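PDB 6Y4R: DotU family type IV/VI secretion system protein, which probably forms part of the membrane-anchored complex of the type VI secretion system, to which it contributes this helical cytoplasmic domain. Local coordinates for residues R40-A45 against D53-A58; D10-I15 against L129-Q134. All blocks are in the same frame, centred on the assembly; numbering follows the deposited sequence.

Contact 1. Residues R40-A45 against D53-A58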
# COMPACT_ATOMS: atom_id res chain seq x y z
N ARG A 40 6.85 8.72 -10.64
CA ARG A 40 8.19 8.15 -10.78
C ARG A 40 8.14 6.63 -10.81
O ARG A 40 8.76 5.99 -11.67
CB ARG A 40 9.09 8.57 -9.62
CG ARG A 40 9.29 10.03 -9.48
CD ARG A 40 10.72 10.43 -9.63
NE ARG A 40 10.84 11.87 -9.42
CZ ARG A 40 11.82 12.62 -9.90
NH1 ARG A 40 12.80 12.07 -10.62
NH2 ARG A 40 11.83 13.92 -9.65
N PHE A 41 7.46 6.03 -9.84
CA PHE A 41 7.33 4.58 -9.78
C PHE A 41 6.69 4.02 -11.03
O PHE A 41 7.09 2.96 -11.51
CB PHE A 41 6.53 4.17 -8.54
CG PHE A 41 5.87 2.83 -8.65
CD1 PHE A 41 4.50 2.73 -8.59
CD2 PHE A 41 6.60 1.66 -8.74
CE1 PHE A 41 3.88 1.49 -8.67
CE2 PHE A 41 5.96 0.42 -8.82
CZ PHE A 41 4.62 0.34 -8.78
N GLU A 42 5.74 4.74 -11.60
CA GLU A 42 5.05 4.19 -12.76
C GLU A 42 5.92 4.29 -14.01
O GLU A 42 6.23 3.28 -14.64
CB GLU A 42 3.70 4.90 -12.90
CG GLU A 42 2.81 4.52 -14.03
CD GLU A 42 1.39 4.90 -13.65
OE1 GLU A 42 1.10 4.86 -12.43
OE2 GLU A 42 0.58 5.24 -14.53
N GLN A 43 6.41 5.50 -14.32
CA GLN A 43 7.39 5.69 -15.39
C GLN A 43 8.54 4.68 -15.33
O GLN A 43 8.96 4.15 -16.36
CB GLN A 43 7.94 7.12 -15.33
CG GLN A 43 9.42 7.27 -15.65
CD GLN A 43 9.99 8.59 -15.19
OE1 GLN A 43 9.41 9.29 -14.35
NE2 GLN A 43 11.15 8.94 -15.75
N GLN A 44 9.06 4.40 -14.12
CA GLN A 44 10.17 3.46 -14.01
C GLN A 44 9.71 2.02 -14.17
O GLN A 44 10.41 1.20 -14.78
CB GLN A 44 10.89 3.63 -12.67
CG GLN A 44 11.66 4.92 -12.51
CD GLN A 44 12.50 4.92 -11.25
OE1 GLN A 44 12.30 4.08 -10.36
NE2 GLN A 44 13.48 5.82 -11.18
N ALA A 45 8.54 1.68 -13.61
CA ALA A 45 8.04 0.31 -13.76
C ALA A 45 7.60 0.03 -15.19
O ALA A 45 7.74 -1.09 -15.67
CB ALA A 45 6.90 0.06 -12.78
N ASP A 53 -1.17 -4.12 -15.32
CA ASP A 53 -1.93 -4.50 -14.13
C ASP A 53 -1.04 -4.55 -12.89
O ASP A 53 -1.48 -4.15 -11.80
CB ASP A 53 -2.64 -5.84 -14.32
CG ASP A 53 -3.42 -5.90 -15.62
OD1 ASP A 53 -4.61 -5.54 -15.61
OD2 ASP A 53 -2.84 -6.32 -16.64
N ASP A 54 0.21 -5.01 -13.04
CA ASP A 54 1.14 -5.00 -11.90
C ASP A 54 1.38 -3.58 -11.41
O ASP A 54 1.30 -3.31 -10.20
CB ASP A 54 2.47 -5.68 -12.26
CG ASP A 54 2.41 -7.21 -12.24
OD1 ASP A 54 1.31 -7.78 -12.04
OD2 ASP A 54 3.48 -7.86 -12.38
N ILE A 55 1.62 -2.65 -12.33
CA ILE A 55 1.84 -1.25 -11.96
C ILE A 55 0.59 -0.70 -11.27
O ILE A 55 0.67 -0.05 -10.21
CB ILE A 55 2.20 -0.40 -13.20
CG1 ILE A 55 3.59 -0.72 -13.75
CG2 ILE A 55 2.08 1.11 -12.89
CD1 ILE A 55 3.69 -0.49 -15.26
N HIS A 56 -0.57 -0.95 -11.87
CA HIS A 56 -1.85 -0.46 -11.35
C HIS A 56 -2.10 -1.00 -9.94
O HIS A 56 -2.51 -0.26 -9.05
CB HIS A 56 -2.98 -0.87 -12.30
CG HIS A 56 -4.36 -0.53 -11.86
ND1 HIS A 56 -4.98 0.66 -12.19
CD2 HIS A 56 -5.25 -1.21 -11.09
CE1 HIS A 56 -6.20 0.68 -11.67
NE2 HIS A 56 -6.39 -0.43 -10.99
N ASP A 57 -1.84 -2.30 -9.73
CA ASP A 57 -2.18 -2.89 -8.44
C ASP A 57 -1.16 -2.59 -7.36
O ASP A 57 -1.53 -2.53 -6.19
CB ASP A 57 -2.37 -4.41 -8.56
CG ASP A 57 -3.60 -4.79 -9.38
OD1 ASP A 57 -3.64 -5.91 -9.94
OD2 ASP A 57 -4.52 -3.94 -9.46
N ALA A 58 0.12 -2.39 -7.72
CA ALA A 58 1.10 -1.97 -6.73
C ALA A 58 0.79 -0.56 -6.24
O ALA A 58 0.77 -0.29 -5.03
CB ALA A 58 2.51 -2.05 -7.31

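Contact 2. Residues D10-I15 against L129-Q134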
# COMPACT_ATOMS: atom_id res chain seq x y z
N ASP A 10 11.32 4.26 -2.01
CA ASP A 10 11.22 5.63 -1.49
C ASP A 10 9.86 5.90 -0.86
O ASP A 10 9.77 6.59 0.16
CB ASP A 10 11.49 6.64 -2.61
CG ASP A 10 12.98 6.75 -2.98
OD1 ASP A 10 13.85 6.23 -2.23
OD2 ASP A 10 13.28 7.38 -4.02
N GLY A 11 8.78 5.36 -1.46
CA GLY A 11 7.45 5.58 -0.91
C GLY A 11 7.20 4.84 0.39
O GLY A 11 6.58 5.38 1.31
N PHE A 12 7.66 3.58 0.48
CA PHE A 12 7.48 2.78 1.69
C PHE A 12 8.22 3.37 2.88
O PHE A 12 7.82 3.16 4.03
CB PHE A 12 7.94 1.34 1.46
CG PHE A 12 6.97 0.50 0.68
CD1 PHE A 12 5.61 0.52 0.98
CD2 PHE A 12 7.41 -0.35 -0.32
CE1 PHE A 12 4.69 -0.26 0.25
CE2 PHE A 12 6.50 -1.15 -1.05
CZ PHE A 12 5.14 -1.10 -0.76
N TYR A 13 9.32 4.10 2.64
CA TYR A 13 10.07 4.70 3.75
C TYR A 13 9.25 5.77 4.46
O TYR A 13 9.41 5.98 5.67
CB TYR A 13 11.36 5.34 3.29
CG TYR A 13 12.10 6.06 4.42
CD1 TYR A 13 12.47 5.37 5.58
CD2 TYR A 13 12.42 7.42 4.35
CE1 TYR A 13 13.16 6.01 6.62
CE2 TYR A 13 13.09 8.08 5.38
CZ TYR A 13 13.46 7.37 6.51
OH TYR A 13 14.12 8.11 7.48
N LEU A 14 8.42 6.49 3.71
CA LEU A 14 7.55 7.53 4.26
C LEU A 14 6.35 6.92 4.97
O LEU A 14 5.82 7.54 5.91
CB LEU A 14 7.09 8.48 3.16
CG LEU A 14 8.11 9.14 2.21
CD1 LEU A 14 7.39 9.89 1.11
CD2 LEU A 14 9.03 10.09 2.94
N ILE A 15 5.92 5.72 4.55
CA ILE A 15 4.98 4.91 5.33
C ILE A 15 5.59 4.54 6.67
O ILE A 15 4.92 4.54 7.71
CB ILE A 15 4.60 3.62 4.59
CG1 ILE A 15 4.03 3.88 3.19
CG2 ILE A 15 3.62 2.83 5.46
CD1 ILE A 15 2.60 4.09 3.17
N LEU A 129 0.85 -5.60 3.91
CA LEU A 129 0.31 -6.26 5.09
C LEU A 129 1.32 -6.27 6.25
O LEU A 129 0.92 -6.02 7.40
CB LEU A 129 -0.15 -7.68 4.74
CG LEU A 129 -1.36 -7.77 3.80
CD1 LEU A 129 -1.52 -9.15 3.15
CD2 LEU A 129 -2.64 -7.41 4.55
N LEU A 130 2.62 -6.50 5.98
CA LEU A 130 3.61 -6.42 7.07
C LEU A 130 3.82 -5.01 7.60
O LEU A 130 4.24 -4.86 8.76
CB LEU A 130 4.99 -6.99 6.69
CG LEU A 130 5.26 -8.36 6.08
CD1 LEU A 130 6.69 -8.46 5.52
CD2 LEU A 130 5.03 -9.38 7.16
N LEU A 131 3.54 -3.96 6.80
CA LEU A 131 3.65 -2.60 7.30
C LEU A 131 2.34 -2.05 7.88
O LEU A 131 2.16 -0.83 7.94
CB LEU A 131 4.18 -1.65 6.22
CG LEU A 131 5.49 -1.95 5.49
CD1 LEU A 131 5.79 -0.80 4.48
CD2 LEU A 131 6.63 -2.15 6.49
N GLY A 132 1.43 -2.93 8.27
CA GLY A 132 0.34 -2.58 9.16
C GLY A 132 -1.03 -2.45 8.53
O GLY A 132 -2.00 -2.20 9.25
N PHE A 133 -1.14 -2.67 7.23
CA PHE A 133 -2.44 -2.56 6.59
C PHE A 133 -3.35 -3.68 7.08
O PHE A 133 -2.97 -4.85 7.06
CB PHE A 133 -2.31 -2.61 5.07
CG PHE A 133 -3.64 -2.53 4.35
CD1 PHE A 133 -4.15 -1.30 3.95
CD2 PHE A 133 -4.38 -3.67 4.10
CE1 PHE A 133 -5.39 -1.22 3.30
CE2 PHE A 133 -5.62 -3.58 3.45
CZ PHE A 133 -6.10 -2.36 3.05
N GLN A 134 -4.53 -3.30 7.56
CA GLN A 134 -5.55 -4.22 8.04
C GLN A 134 -6.81 -4.24 7.19
O GLN A 134 -7.37 -5.31 6.94
CB GLN A 134 -5.93 -3.86 9.46
CG GLN A 134 -4.75 -3.68 10.33
CD GLN A 134 -5.10 -3.76 11.77
OE1 GLN A 134 -4.29 -4.20 12.58
NE2 GLN A 134 -6.29 -3.28 12.13

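Contact 1. Residues R40-A45 against D53-A58
Ile-55 lies between Glu-42 and Ala-45 of the facing helix and presents a different branch to each. Its CB carries two arms. The methyl CG2, placed opposite the backbone N, meets the aliphatic part of Glu-42, with CG2 3.7 Å from Glu-42 CG and almost as close to the carboxylate atom OE1. The other arm starts at CG1, which rests 3.5 Å from Ala-45 CB. At its tip, CD1 comes to 3.9 Å from the backbone carbon C of Ala-45, so this arm reaches the main chain of its partner. A beta-branched residue suits this place because its two arms diverge from one carbon, while alanine opposite leaves room for the longer one.

The two segments form a helical hairpin: helix 27-47 and helix 52-71 follow each other in the chain and run nearly antiparallel, at 161° between their short segments, with the axes 10.3 Å apart at closest approach. Glu-42 and Ile-55 have the nearest CA atoms across the pair.

The side chains of Glu-42 and Ile-55 cross at about a right angle. Glu-42 is extended, with CG anti to the backbone N (chi1 180°), which carries the carboxylate past Ile-55 to a salt bridge between OE1 and Lys-59, one turn further along helix 52-71. Glutamate suits this partly exposed place: its methylenes lie against the methyl of Ile-55 and its carboxylate pairs with a lysine.

Phe-41 reaches across with its ring, whose atom CZ stands 3.5 Å from Ala-58 CB; the methyl approaches obliquely. The small alanine lets the aromatic ring come near the opposing helix. Phe-41 also touches Leu-4 and Leu-7 of helix 4-7, and Ala-58 touches Val-124 of helix 119-130.

Contact 2. Residues D10-I15 against L129-Q134
Phe-12 and Ile-15 of helix 9-19 meet Leu-131 at the end of helix 119-130, where a Schellman motif closes that helix. Leu-131 is the first residue to leave helical backbone angles, and Gly-132, with phi 106°, is the C-prime residue of the motif. Its N bonds to Leu-129 O at 3.3 Å, while Phe-133 N pairs with the O of Cys-128. With these backbone angles any side chain would collide with the carbonyl oxygen of Leu-131, which leaves glycine as the natural residue here.

The interactions between the segments are apolar. Leu-131 points toward helix 9-19, and its chain, with CG anti to the carbonyl carbon (chi1 -55°), delivers the methyl CD1 to both partners. Phe-12 and Leu-131 cross at about a right angle, and the methyl approaches the ring obliquely. Leucine suits the place because its branch lies one carbon beyond CB, which lets a methyl from the helix end span the gap to the neighbouring helix; the CA atoms of Ile-15 and Leu-131 are 7.9 Å apart. The branches of Ile-15 let it touch Leu-131 with CG2 while the side chain also packs on Phe-62 and Ile-66 of helix 52-71. All three touching residues are buried.

Aromatic contacts extend the packing. Phe-12 sets its ring edge-to-face with Tyr-127, so this one ring meets the last turn of helix 119-130 as well as the leucine that follows it. Phe-133, beyond the glycine, stacks on Phe-104.

The closer approach of the Leu-131 methyl is to the ring, where its CD1 lies 3.7 Å from Phe-12 CD1; the same methyl is 4.3 Å from Ile-15 CG2.

The centres of the two contacts are 16 Å apart, and their nearest atoms, about 6 Å from each other, do not touch. Along the chain the segments come in the order 10-15, 40-45, 53-58 and 129-134, so contact 1 is nested inside the long loop that contact 2 closes. Helix 52-71 links the two regions: it supplies half of contact 1 and, further along, packs on Ile-15. Helix 119-130 is shared too, since its Val-124 touches Ala-58. Contact 1 closes a hairpin of consecutive helices, while contact 2 ties helix 9-19, near the N-terminus, to a helix end more than 110 residues later, so both hold the all-helical cytoplasmic domain together.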